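Local coordinates for ABC transporter substrate binding protein (Ribose) (Agrobacterium vitis, PDB 5DKV), which binds alpha-D-tagatopyranose in the crystal and probably serves as the periplasmic sugar-binding component of an ABC transporter, at residues N200-N205 against G226-S231; S209-V214 against N237-A242; G243-I248 against S265-F270; F253-S258 against A271-P276. One frame throughout, in Å; residues are numbered along the deposited sequence.

Contact 1. Residues N200-N205 against G226-S231; sequences NDNDAN and GANLFS. With T6T (alpha-D-tagatopyranose), chain E.
The amide of N228 meets N202 on one side and the bound tagatose on the other, and its path shows how a binding residue is held. CB lies 3.5 Å from O3 of the sugar. From there CG turns between the backbone N and the carbonyl carbon (chi1 84°), a turn that brings OD1 to the first turn of the helix, at S231. OD1 accepts from S231 N at 3.0 Å and from S231 OG at 2.9 Å, the two donors reaching it from opposite faces of the amide plane. N228 is thus the N-cap of helix 229-241, one of the helices that point their first turn at the sugar in this periplasmic binding protein fold. With OD1 gripped twice, the flip of the amide is fixed and ND2 is left to face N202 and the sugar. It donates to sugar O6, 3.1 Å and nearly straight, and to N202 OD1, 2.8 Å, the donor lying in that carbonyl's plane. N202 OD1 also touches F230 CD2 (3.4 Å), its amide steeply inclined to the ring. Behind this, N200 ND2 donates almost linearly (177°) to S231 OG at 2.9 Å, while N200 OD1 closes an Asx turn by accepting from N202 N.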
loop_
_atom_site.group_PDB
_atom_site.type_symbol
_atom_site.label_atom_id
_atom_site.label_comp_id
_atom_site.label_asym_id
_atom_site.label_seq_id
_atom_site.Cartn_x
_atom_site.Cartn_y
_atom_site.Cartn_z
ATOM N N ASN A 200 12.023 -5.938 -7.151
ATOM C CA ASN A 200 12.923 -6.214 -6.025
ATOM C C ASN A 200 12.390 -7.227 -5.011
ATOM O O ASN A 200 13.057 -7.515 -4.019
ATOM C CB ASN A 200 13.249 -4.922 -5.281
ATOM C CG ASN A 200 11.983 -4.148 -4.842
ATOM O OD1 ASN A 200 11.105 -4.697 -4.199
ATOM N ND2 ASN A 200 11.898 -2.876 -5.218
ATOM N N ASP A 201 11.211 -7.776 -5.269
ATOM C CA ASP A 201 10.583 -8.749 -4.370
ATOM C C ASP A 201 10.389 -8.225 -2.927
ATOM O O ASP A 201 10.449 -8.984 -1.945
ATOM C CB ASP A 201 11.408 -10.042 -4.349
ATOM C CG ASP A 201 10.585 -11.249 -3.942
ATOM O OD1 ASP A 201 11.156 -12.177 -3.333
ATOM O OD2 ASP A 201 9.369 -11.277 -4.232
ATOM N N ASN A 202 10.155 -6.922 -2.834
ATOM C CA ASN A 202 9.923 -6.182 -1.596
ATOM C C ASN A 202 11.167 -5.973 -0.735
ATOM O O ASN A 202 11.059 -5.648 0.439
ATOM C CB ASN A 202 8.827 -6.836 -0.761
ATOM C CG ASN A 202 7.839 -5.824 -0.189
ATOM O OD1 ASN A 202 7.672 -4.722 -0.711
ATOM N ND2 ASN A 202 7.170 -6.206 0.887
ATOM N N ASP A 203 12.344 -6.091 -1.342
ATOM C CA ASP A 203 13.602 -5.994 -0.607
ATOM C C ASP A 203 14.312 -4.702 -0.972
ATOM O O ASP A 203 14.724 -4.505 -2.129
ATOM C CB ASP A 203 14.484 -7.207 -0.922
ATOM C CG ASP A 203 15.687 -7.305 -0.005
ATOM O OD1 ASP A 203 16.665 -6.585 -0.241
ATOM O OD2 ASP A 203 15.653 -8.117 0.940
ATOM N N ALA A 204 14.446 -3.813 0.001
ATOM C CA ALA A 204 15.049 -2.515 -0.258
ATOM C C ALA A 204 16.495 -2.635 -0.750
ATOM O O ALA A 204 16.909 -1.894 -1.642
ATOM C CB ALA A 204 14.973 -1.643 0.981
ATOM N N ASN A 205 17.272 -3.557 -0.174
ATOM C CA ASN A 205 18.656 -3.734 -0.589
ATOM C C ASN A 205 18.742 -4.175 -2.037
ATOM O O ASN A 205 19.628 -3.750 -2.760
ATOM C CB ASN A 205 19.366 -4.733 0.330
ATOM C CG ASN A 205 19.476 -4.221 1.746
ATOM O OD1 ASN A 205 19.406 -3.011 1.983
ATOM N ND2 ASN A 205 19.646 -5.132 2.701
ATOM N N GLY A 226 9.766 4.719 -6.891
ATOM C CA GLY A 226 9.627 3.512 -6.090
ATOM C C GLY A 226 8.170 3.314 -5.729
ATOM O O GLY A 226 7.569 4.147 -5.026
ATOM N N ALA A 227 7.598 2.205 -6.177
ATOM C CA ALA A 227 6.162 2.087 -6.194
ATOM C C ALA A 227 5.578 1.604 -4.863
ATOM O O ALA A 227 4.368 1.528 -4.751
ATOM C CB ALA A 227 5.728 1.172 -7.317
ATOM N N ASN A 228 6.417 1.326 -3.864
ATOM C CA ASN A 228 5.944 1.109 -2.497
ATOM C C ASN A 228 7.072 1.471 -1.541
ATOM O O ASN A 228 8.168 1.856 -1.963
ATOM C CB ASN A 228 5.443 -0.336 -2.256
ATOM C CG ASN A 228 6.560 -1.328 -1.924
ATOM O OD1 ASN A 228 7.682 -1.186 -2.396
ATOM N ND2 ASN A 228 6.223 -2.376 -1.164
ATOM N N LEU A 229 6.766 1.392 -0.253
ATOM C CA LEU A 229 7.707 1.802 0.786
ATOM C C LEU A 229 9.124 1.297 0.544
ATOM O O LEU A 229 10.087 2.091 0.457
ATOM C CB LEU A 229 7.213 1.301 2.134
ATOM C CG LEU A 229 7.845 1.913 3.376
ATOM C CD1 LEU A 229 6.891 1.805 4.569
ATOM C CD2 LEU A 229 9.170 1.272 3.726
ATOM N N PHE A 230 9.241 -0.016 0.395
ATOM C CA PHE A 230 10.557 -0.661 0.322
ATOM C C PHE A 230 11.262 -0.307 -0.987
ATOM O O PHE A 230 12.466 -0.086 -1.005
ATOM C CB PHE A 230 10.394 -2.171 0.522
ATOM C CG PHE A 230 9.829 -2.498 1.862
ATOM C CD1 PHE A 230 10.621 -2.376 2.986
ATOM C CD2 PHE A 230 8.509 -2.863 2.022
ATOM C CE1 PHE A 230 10.104 -2.633 4.243
ATOM C CE2 PHE A 230 7.997 -3.104 3.290
ATOM C CZ PHE A 230 8.794 -2.994 4.382
ATOM N N SER A 231 10.504 -0.186 -2.069
ATOM C CA SER A 231 11.067 0.137 -3.371
ATOM C C SER A 231 11.637 1.550 -3.346
ATOM O O SER A 231 12.729 1.811 -3.825
ATOM C CB SER A 231 9.999 0.047 -4.450
ATOM O OG SER A 231 9.515 -1.289 -4.587
HETATM O O3 T6T E . 2.595 0.199 -0.298
HETATM C C3 T6T E . 2.061 -0.516 0.807
HETATM C C4 T6T E . 0.877 -1.264 0.366
HETATM O O4 T6T E . -0.147 -0.313 -0.106
HETATM C C5 T6T E . 1.232 -2.219 -0.687
HETATM O O5 T6T E . 0.114 -3.046 -1.051
HETATM C C6 T6T E . 2.298 -3.199 -0.227
HETATM O O6 T6T E . 3.457 -2.456 0.253
HETATM C C2 T6T E . 3.106 -1.528 1.313
HETATM O O2 T6T E . 2.546 -2.197 2.418
HETATM C C1 T6T E . 4.417 -0.944 1.663
HETATM O O1 T6T E . 4.317 0.001 2.680
#

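Contact 2. Residues S209-V214 against N237-A242; sequences SQLQAV and NGVQQA
The carbonyl oxygen of G238 has two nitrogens about it, but one true bond: it accepts the ordinary helical bond from A242 N at 2.9 Å, whereas Q212 NE2, 3.0 Å away, approaches at too poor an angle to count as a donor. The closeness of Q212 is therefore packing rather than bonding. Its side chain leaves the helix with CG anti to the carbonyl carbon and then bends at chi2 (-77°), which swings the amide across to the last turn of the other helix. There OE1 rests 3.5 Å from A242 CB, and NE2 comes within 3.6 Å of Q241 CB, so the amide lies against the backbone turn from G238 to A242. Further in, the contact becomes apolar. L211, with CG anti to the backbone N, drives CD1 against the bare backbone of G238, 3.5 Å from its carbonyl carbon, since no side chain of the glycine stands between them. The branch point CG of the same leucine meets V239 CG2 at 3.7 Å, and CD2 flanks that methyl as well. Glycine at the nearest point, where the CA atoms of L211 and G238 are 5.7 Å apart, goes with the small separation of the two axes, 8.2 Å at closest approach, at a crossing angle of -54°. Helices 204-217 and 229-241 thus pack as neighbours beside the parallel strands of an alpha/beta lobe, with L211 also touching L221 in a loop and Y164 on strand 161-167, and V239 touching L267 in the loop ahead of strand 270-273.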
loop_
_atom_site.group_PDB
_atom_site.type_symbol
_atom_site.label_atom_id
_atom_site.label_comp_id
_atom_site.label_asym_id
_atom_site.label_seq_id
_atom_site.Cartn_x
_atom_site.Cartn_y
_atom_site.Cartn_z
ATOM N N SER A 209 20.498 -2.104 -5.205
ATOM C CA SER A 209 21.470 -2.706 -6.124
ATOM C C SER A 209 20.993 -2.545 -7.574
ATOM O O SER A 209 21.800 -2.393 -8.507
ATOM C CB SER A 209 21.714 -4.182 -5.781
ATOM O OG SER A 209 20.606 -5.003 -6.082
ATOM N N GLN A 210 19.679 -2.583 -7.779
ATOM C CA GLN A 210 19.128 -2.405 -9.121
ATOM C C GLN A 210 19.298 -0.956 -9.620
ATOM O O GLN A 210 19.581 -0.734 -10.806
ATOM C CB GLN A 210 17.666 -2.824 -9.133
ATOM C CG GLN A 210 17.542 -4.315 -9.006
ATOM C CD GLN A 210 16.141 -4.821 -8.840
ATOM O OE1 GLN A 210 15.345 -4.294 -8.065
ATOM N NE2 GLN A 210 15.844 -5.907 -9.532
ATOM N N LEU A 211 19.164 0.013 -8.717
ATOM C CA LEU A 211 19.448 1.409 -9.046
ATOM C C LEU A 211 20.878 1.503 -9.535
ATOM O O LEU A 211 21.151 2.128 -10.561
ATOM C CB LEU A 211 19.203 2.327 -7.838
ATOM C CG LEU A 211 19.472 3.832 -7.972
ATOM C CD1 LEU A 211 20.945 4.154 -7.915
ATOM C CD2 LEU A 211 18.809 4.470 -9.212
ATOM N N GLN A 212 21.797 0.874 -8.805
ATOM C CA GLN A 212 23.199 0.909 -9.184
ATOM C C GLN A 212 23.420 0.329 -10.573
ATOM O O GLN A 212 24.193 0.879 -11.360
ATOM C CB GLN A 212 24.048 0.156 -8.167
ATOM C CG GLN A 212 23.924 0.674 -6.746
ATOM C CD GLN A 212 24.696 1.921 -6.529
ATOM O OE1 GLN A 212 25.390 2.397 -7.429
ATOM N NE2 GLN A 212 24.603 2.468 -5.319
ATOM N N ALA A 213 22.755 -0.779 -10.893
ATOM C CA ALA A 213 22.892 -1.372 -12.223
ATOM C C ALA A 213 22.347 -0.445 -13.325
ATOM O O ALA A 213 22.972 -0.250 -14.368
ATOM C CB ALA A 213 22.188 -2.697 -12.268
ATOM N N VAL A 214 21.167 0.110 -13.099
ATOM C CA VAL A 214 20.550 0.964 -14.099
ATOM C C VAL A 214 21.410 2.209 -14.313
ATOM O O VAL A 214 21.662 2.608 -15.459
ATOM C CB VAL A 214 19.093 1.332 -13.693
ATOM C CG1 VAL A 214 18.467 2.297 -14.701
ATOM C CG2 VAL A 214 18.254 0.058 -13.610
ATOM N N ASN A 237 18.191 4.860 -1.209
ATOM C CA ASN A 237 19.478 4.422 -0.642
ATOM C C ASN A 237 20.524 4.135 -1.709
ATOM O O ASN A 237 21.698 4.429 -1.532
ATOM C CB ASN A 237 19.297 3.184 0.236
ATOM C CG ASN A 237 18.612 3.517 1.549
ATOM O OD1 ASN A 237 18.584 4.675 1.950
ATOM N ND2 ASN A 237 18.047 2.519 2.211
ATOM N N GLY A 238 20.095 3.560 -2.822
ATOM C CA GLY A 238 20.998 3.318 -3.931
ATOM C C GLY A 238 21.535 4.606 -4.541
ATOM O O GLY A 238 22.728 4.719 -4.820
ATOM N N VAL A 239 20.653 5.580 -4.746
ATOM C CA VAL A 239 21.056 6.871 -5.276
ATOM C C VAL A 239 22.078 7.543 -4.346
ATOM O O VAL A 239 23.089 8.075 -4.806
ATOM C CB VAL A 239 19.833 7.791 -5.483
ATOM C CG1 VAL A 239 20.270 9.225 -5.788
ATOM C CG2 VAL A 239 18.952 7.263 -6.579
ATOM N N GLN A 240 21.815 7.517 -3.046
ATOM C CA GLN A 240 22.741 8.101 -2.075
ATOM C C GLN A 240 24.116 7.389 -2.136
ATOM O O GLN A 240 25.160 8.042 -2.185
ATOM C CB GLN A 240 22.133 8.031 -0.666
ATOM C CG GLN A 240 22.996 8.588 0.437
ATOM C CD GLN A 240 22.971 10.103 0.514
ATOM O OE1 GLN A 240 21.950 10.706 0.852
ATOM N NE2 GLN A 240 24.110 10.726 0.227
ATOM N N GLN A 241 24.106 6.062 -2.210
ATOM C CA GLN A 241 25.348 5.280 -2.170
ATOM C C GLN A 241 26.158 5.501 -3.448
ATOM O O GLN A 241 27.396 5.424 -3.442
ATOM C CB GLN A 241 25.050 3.796 -1.983
ATOM C CG GLN A 241 26.291 2.884 -1.991
ATOM C CD GLN A 241 27.208 3.088 -0.801
ATOM O OE1 GLN A 241 27.017 2.477 0.246
ATOM N NE2 GLN A 241 28.210 3.949 -0.955
ATOM N N ALA A 242 25.453 5.791 -4.537
ATOM C CA ALA A 242 26.086 6.091 -5.813
ATOM C C ALA A 242 26.654 7.503 -5.878
ATOM O O ALA A 242 27.272 7.875 -6.872
ATOM C CB ALA A 242 25.096 5.899 -6.938
#

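Contact 3. Residues G243-I248 against S265-F270; sequences GQSGTI and SGLIDF
Direct contact between S245 and L267 is purely van der Waals. The serine hydroxyl sits anti to its own backbone N (chi1 178°), a setting that carries OG over the main chain of L267, 3.3 Å from CA. The same oxygen lies 3.6 Å from L267 CB, and the leucine's CD1 methyl folds back alongside, 3.9 Å from S245 CB. No hydrogen bond crosses directly between the loops.

Water supplies the polar link instead. Two molecules share S245 OG: one donates to S265 O at 2.6 Å, the other bonds to S265 OG at 2.9 Å, so a single hydroxyl is tied to both the backbone and the side chain of S265. A third water accepts from G246 N at 2.8 Å and lies within donating distance of I248 O and L267 O; it has more acceptors around it than protons, so these bonds are probably shared.

Bonds within each loop shape it. Q244 O accepts from both T247 N and I248 N, drawing 243-248 into a compact turn, and L267 N makes a weak bond to the side-chain oxygen S265 OG. Glycines with positive phi follow the ends of both preceding helices: G243 completes a Schellman motif after helix 229-241, and G266 follows helix 259-264. These are the helix-to-strand connections of an alpha/beta fold, here leading into neighbouring parallel strands 249-253 and 270-273.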
loop_
_atom_site.group_PDB
_atom_site.type_symbol
_atom_site.label_atom_id
_atom_site.label_comp_id
_atom_site.label_asym_id
_atom_site.label_seq_id
_atom_site.Cartn_x
_atom_site.Cartn_y
_atom_site.Cartn_z
ATOM N N GLY A 243 26.404 8.303 -4.848
ATOM C CA GLY A 243 26.812 9.702 -4.859
ATOM C C GLY A 243 25.948 10.658 -5.673
ATOM O O GLY A 243 26.387 11.766 -5.998
ATOM N N GLN A 244 24.724 10.254 -5.993
ATOM C CA GLN A 244 23.906 11.029 -6.911
ATOM C C GLN A 244 22.701 11.711 -6.262
ATOM O O GLN A 244 21.758 12.087 -6.957
ATOM C CB GLN A 244 23.437 10.139 -8.050
ATOM C CG GLN A 244 24.592 9.532 -8.840
ATOM C CD GLN A 244 25.596 10.567 -9.326
ATOM O OE1 GLN A 244 25.223 11.566 -9.921
ATOM N NE2 GLN A 244 26.883 10.332 -9.048
ATOM N N SER A 245 22.753 11.912 -4.955
ATOM C CA SER A 245 21.644 12.551 -4.267
ATOM C C SER A 245 21.366 13.911 -4.877
ATOM O O SER A 245 22.291 14.717 -5.062
ATOM C CB SER A 245 21.927 12.691 -2.782
ATOM O OG SER A 245 20.844 13.356 -2.156
ATOM N N GLY A 246 20.106 14.149 -5.223
ATOM C CA GLY A 246 19.683 15.397 -5.835
ATOM C C GLY A 246 19.852 15.468 -7.349
ATOM O O GLY A 246 19.281 16.332 -8.011
ATOM N N THR A 247 20.666 14.580 -7.895
ATOM C CA THR A 247 20.882 14.506 -9.342
ATOM C C THR A 247 19.926 13.510 -9.992
ATOM O O THR A 247 19.263 13.821 -10.982
ATOM C CB THR A 247 22.322 14.120 -9.647
ATOM O OG1 THR A 247 23.183 15.108 -9.067
ATOM C CG2 THR A 247 22.561 14.045 -11.155
ATOM N N ILE A 248 19.873 12.305 -9.446
ATOM C CA ILE A 248 18.847 11.345 -9.840
ATOM C C ILE A 248 17.656 11.616 -8.942
ATOM O O ILE A 248 17.751 11.423 -7.743
ATOM C CB ILE A 248 19.302 9.889 -9.696
ATOM C CG1 ILE A 248 20.517 9.584 -10.589
ATOM C CG2 ILE A 248 18.175 8.941 -10.045
ATOM C CD1 ILE A 248 21.175 8.214 -10.280
ATOM N N SER A 265 17.360 16.533 2.853
ATOM C CA SER A 265 18.686 16.442 2.252
ATOM C C SER A 265 18.651 16.487 0.730
ATOM O O SER A 265 19.688 16.558 0.081
ATOM C CB SER A 265 19.363 15.150 2.683
ATOM O OG SER A 265 18.784 14.071 1.964
ATOM N N GLY A 266 17.462 16.391 0.155
ATOM C CA GLY A 266 17.323 16.450 -1.288
ATOM C C GLY A 266 17.378 15.080 -1.947
ATOM O O GLY A 266 17.268 14.973 -3.172
ATOM N N LEU A 267 17.503 14.030 -1.138
ATOM C CA LEU A 267 17.631 12.682 -1.680
ATOM C C LEU A 267 16.350 12.235 -2.365
ATOM O O LEU A 267 16.408 11.545 -3.375
ATOM C CB LEU A 267 18.020 11.701 -0.589
ATOM C CG LEU A 267 18.167 10.231 -1.010
ATOM C CD1 LEU A 267 19.189 10.058 -2.138
ATOM C CD2 LEU A 267 18.562 9.373 0.212
ATOM N N ILE A 268 15.198 12.617 -1.818
ATOM C CA ILE A 268 13.916 12.352 -2.472
ATOM C C ILE A 268 13.215 13.684 -2.630
ATOM O O ILE A 268 13.399 14.581 -1.795
ATOM C CB ILE A 268 13.032 11.332 -1.704
ATOM C CG1 ILE A 268 12.498 11.905 -0.400
ATOM C CG2 ILE A 268 13.836 10.064 -1.408
ATOM C CD1 ILE A 268 11.445 11.009 0.256
ATOM N N ASP A 269 12.463 13.829 -3.727
ATOM C CA ASP A 269 11.746 15.059 -4.021
ATOM C C ASP A 269 10.300 15.034 -3.517
ATOM O O ASP A 269 9.790 16.066 -3.076
ATOM C CB ASP A 269 11.753 15.336 -5.523
ATOM C CG ASP A 269 12.976 16.132 -5.963
ATOM O OD1 ASP A 269 14.039 15.994 -5.324
ATOM O OD2 ASP A 269 12.865 16.906 -6.937
ATOM N N PHE A 270 9.642 13.872 -3.604
ATOM C CA PHE A 270 8.271 13.719 -3.147
ATOM C C PHE A 270 8.072 12.357 -2.520
ATOM O O PHE A 270 8.594 11.361 -3.014
ATOM C CB PHE A 270 7.263 13.879 -4.299
ATOM C CG PHE A 270 7.333 15.204 -4.986
ATOM C CD1 PHE A 270 6.666 16.287 -4.462
ATOM C CD2 PHE A 270 8.051 15.360 -6.163
ATOM C CE1 PHE A 270 6.710 17.499 -5.062
ATOM C CE2 PHE A 270 8.120 16.588 -6.783
ATOM C CZ PHE A 270 7.441 17.664 -6.245
HETATM O O HOH W 1 20.684 16.171 -2.258
HETATM O O HOH W 2 21.215 13.410 0.444
HETATM O O HOH W 3 18.003 12.293 -5.250
#

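Contact 4. Residues F253-S258 against A271-P276; sequences FDAPGS and AIAQHP. With T6T (alpha-D-tagatopyranose), chain E.
At the C-terminal end of two neighbouring parallel strands, where alpha/beta binding proteins place their ligand sites, F253 pairs with I272 and the chain then opens towards the sugar. D254 N donates to I272 O at 2.8 Å. The F253 ring covers the same stretch: I272 O lies over one face near the rim, I272 CG2 touches CE1 at 3.8 Å, and Q274 CG touches CE2 at 3.6 Å. On the other side of the backbone the methyls of A255 and A273 meet.

Beyond the strands come two polar side chains that read adjacent sugar hydroxyls. Q274 runs extended beyond CG, and its NE2 donates almost straight to D254 OD2 (2.9 Å, 172°), on the syn lone pair, and equally straight to tagatose O4 (2.9 Å). D254 OD1 accepts from sugar O3 at 2.6 Å. The carboxylate, an acceptor, sets NE2 as the amide end facing it. Each group has a further partner: Q274 OE1 bonds to S140 OG, and D254 OD2 to Y322 OH. A carboxylate and an amide that bind each other and also neighbouring hydroxyls form a shared polar network of the kind found in periplasmic sugar-binding pockets.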
loop_
_atom_site.group_PDB
_atom_site.type_symbol
_atom_site.label_atom_id
_atom_site.label_comp_id
_atom_site.label_asym_id
_atom_site.label_seq_id
_atom_site.Cartn_x
_atom_site.Cartn_y
_atom_site.Cartn_z
ATOM N N PHE A 253 6.775 6.191 -3.117
ATOM C CA PHE A 253 5.468 5.895 -2.563
ATOM C C PHE A 253 5.608 5.537 -1.101
ATOM O O PHE A 253 6.610 4.960 -0.700
ATOM C CB PHE A 253 4.807 4.736 -3.315
ATOM C CG PHE A 253 3.332 4.937 -3.574
ATOM C CD1 PHE A 253 2.899 5.732 -4.607
ATOM C CD2 PHE A 253 2.375 4.298 -2.780
ATOM C CE1 PHE A 253 1.568 5.924 -4.851
ATOM C CE2 PHE A 253 1.020 4.479 -3.034
ATOM C CZ PHE A 253 0.620 5.285 -4.066
ATOM N N ASP A 254 4.583 5.881 -0.324
ATOM C CA ASP A 254 4.513 5.677 1.126
ATOM C C ASP A 254 5.402 6.676 1.862
ATOM O O ASP A 254 6.145 7.444 1.240
ATOM C CB ASP A 254 4.826 4.221 1.514
ATOM C CG ASP A 254 3.760 3.258 1.001
ATOM O OD1 ASP A 254 4.102 2.291 0.268
ATOM O OD2 ASP A 254 2.563 3.498 1.326
ATOM N N ALA A 255 5.243 6.729 3.178
ATOM C CA ALA A 255 5.875 7.791 3.975
ATOM C C ALA A 255 6.390 7.270 5.315
ATOM O O ALA A 255 5.891 7.645 6.384
ATOM C CB ALA A 255 4.902 8.926 4.180
ATOM N N PRO A 256 7.415 6.416 5.275
ATOM C CA PRO A 256 8.047 6.045 6.540
ATOM C C PRO A 256 8.766 7.246 7.153
ATOM O O PRO A 256 8.999 8.245 6.467
ATOM C CB PRO A 256 9.036 4.954 6.139
ATOM C CG PRO A 256 9.333 5.207 4.723
ATOM C CD PRO A 256 8.092 5.809 4.115
ATOM N N GLY A 257 9.135 7.131 8.417
ATOM C CA GLY A 257 9.778 8.218 9.132
ATOM C C GLY A 257 10.991 8.794 8.435
ATOM O O GLY A 257 11.277 9.982 8.570
ATOM N N SER A 258 11.711 7.947 7.704
ATOM C CA SER A 258 12.909 8.368 6.990
ATOM C C SER A 258 12.649 9.469 5.949
ATOM O O SER A 258 13.596 10.121 5.509
ATOM C CB SER A 258 13.546 7.168 6.297
ATOM O OG SER A 258 12.574 6.476 5.539
ATOM N N ALA A 271 7.301 12.332 -1.450
ATOM C CA ALA A 271 6.783 11.092 -0.898
ATOM C C ALA A 271 5.279 11.118 -1.043
ATOM O O ALA A 271 4.628 12.079 -0.647
ATOM C CB ALA A 271 7.196 10.926 0.559
ATOM N N ILE A 272 4.728 10.070 -1.643
ATOM C CA ILE A 272 3.283 9.949 -1.811
ATOM C C ILE A 272 2.703 9.102 -0.660
ATOM O O ILE A 272 2.725 7.881 -0.702
ATOM C CB ILE A 272 2.900 9.323 -3.181
ATOM C CG1 ILE A 272 3.665 9.962 -4.355
ATOM C CG2 ILE A 272 1.385 9.425 -3.381
ATOM C CD1 ILE A 272 3.577 11.448 -4.410
ATOM N N ALA A 273 2.242 9.771 0.398
ATOM C CA ALA A 273 1.662 9.106 1.575
ATOM C C ALA A 273 0.271 8.577 1.251
ATOM O O ALA A 273 -0.587 9.305 0.789
ATOM C CB ALA A 273 1.601 10.075 2.784
ATOM N N GLN A 274 0.037 7.294 1.474
ATOM C CA GLN A 274 -1.315 6.815 1.575
ATOM C C GLN A 274 -1.853 7.240 2.928
ATOM O O GLN A 274 -1.155 7.892 3.703
ATOM C CB GLN A 274 -1.359 5.300 1.423
ATOM C CG GLN A 274 -0.758 4.789 0.104
ATOM C CD GLN A 274 -0.943 3.307 -0.051
ATOM O OE1 GLN A 274 -2.008 2.872 -0.433
ATOM N NE2 GLN A 274 0.094 2.525 0.258
ATOM N N HIS A 275 -3.084 6.828 3.196
ATOM C CA HIS A 275 -3.768 7.064 4.478
ATOM C C HIS A 275 -4.110 5.735 5.139
ATOM O O HIS A 275 -5.270 5.380 5.246
ATOM C CB HIS A 275 -5.031 7.874 4.252
ATOM C CG HIS A 275 -4.778 9.288 3.818
ATOM N ND1 HIS A 275 -5.797 10.202 3.654
ATOM C CD2 HIS A 275 -3.636 9.943 3.499
ATOM C CE1 HIS A 275 -5.300 11.357 3.259
ATOM N NE2 HIS A 275 -3.989 11.231 3.155
ATOM N N PRO A 276 -3.094 4.974 5.554
ATOM C CA PRO A 276 -3.403 3.648 6.121
ATOM C C PRO A 276 -4.307 3.680 7.343
ATOM O O PRO A 276 -5.091 2.747 7.523
ATOM C CB PRO A 276 -2.027 3.092 6.500
ATOM C CG PRO A 276 -1.083 4.248 6.416
ATOM C CD PRO A 276 -1.654 5.178 5.381
HETATM O O3 T6T E . 2.595 0.199 -0.298
HETATM C C3 T6T E . 2.061 -0.516 0.807
HETATM C C4 T6T E . 0.877 -1.264 0.366
HETATM O O4 T6T E . -0.147 -0.313 -0.106
HETATM C C5 T6T E . 1.232 -2.219 -0.687
HETATM O O5 T6T E . 0.114 -3.046 -1.051
HETATM C C6 T6T E . 2.298 -3.199 -0.227
HETATM O O6 T6T E . 3.457 -2.456 0.253
HETATM C C2 T6T E . 3.106 -1.528 1.313
HETATM O O2 T6T E . 2.546 -2.197 2.418
HETATM C C1 T6T E . 4.417 -0.944 1.663
HETATM O O1 T6T E . 4.317 0.001 2.680
#

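How the contacts relate
Contacts 1 and 4 form the pocket end of one lobe, contacts 2 and 3 its far end. Contacts 1 and 4, whose centres are about 13 Å apart, both touch the tagatose and join through adjacent strands, G226 O and F253 N being 2.9 Å apart in a probable hydrogen bond. Contact 2 continues the same two helices as contact 1, again about 13 Å centre to centre, and N200 CB packs on Q210 OE1 between them. The centre of contact 3 is about 12 Å from that of contact 2, with V239 O and Q244 N 3.0 Å apart. Segment 265-270 then runs straight into 271-276, so the strand starting at contact 3 carries the chain back to the sugar at contact 4, about 17 Å away between centres.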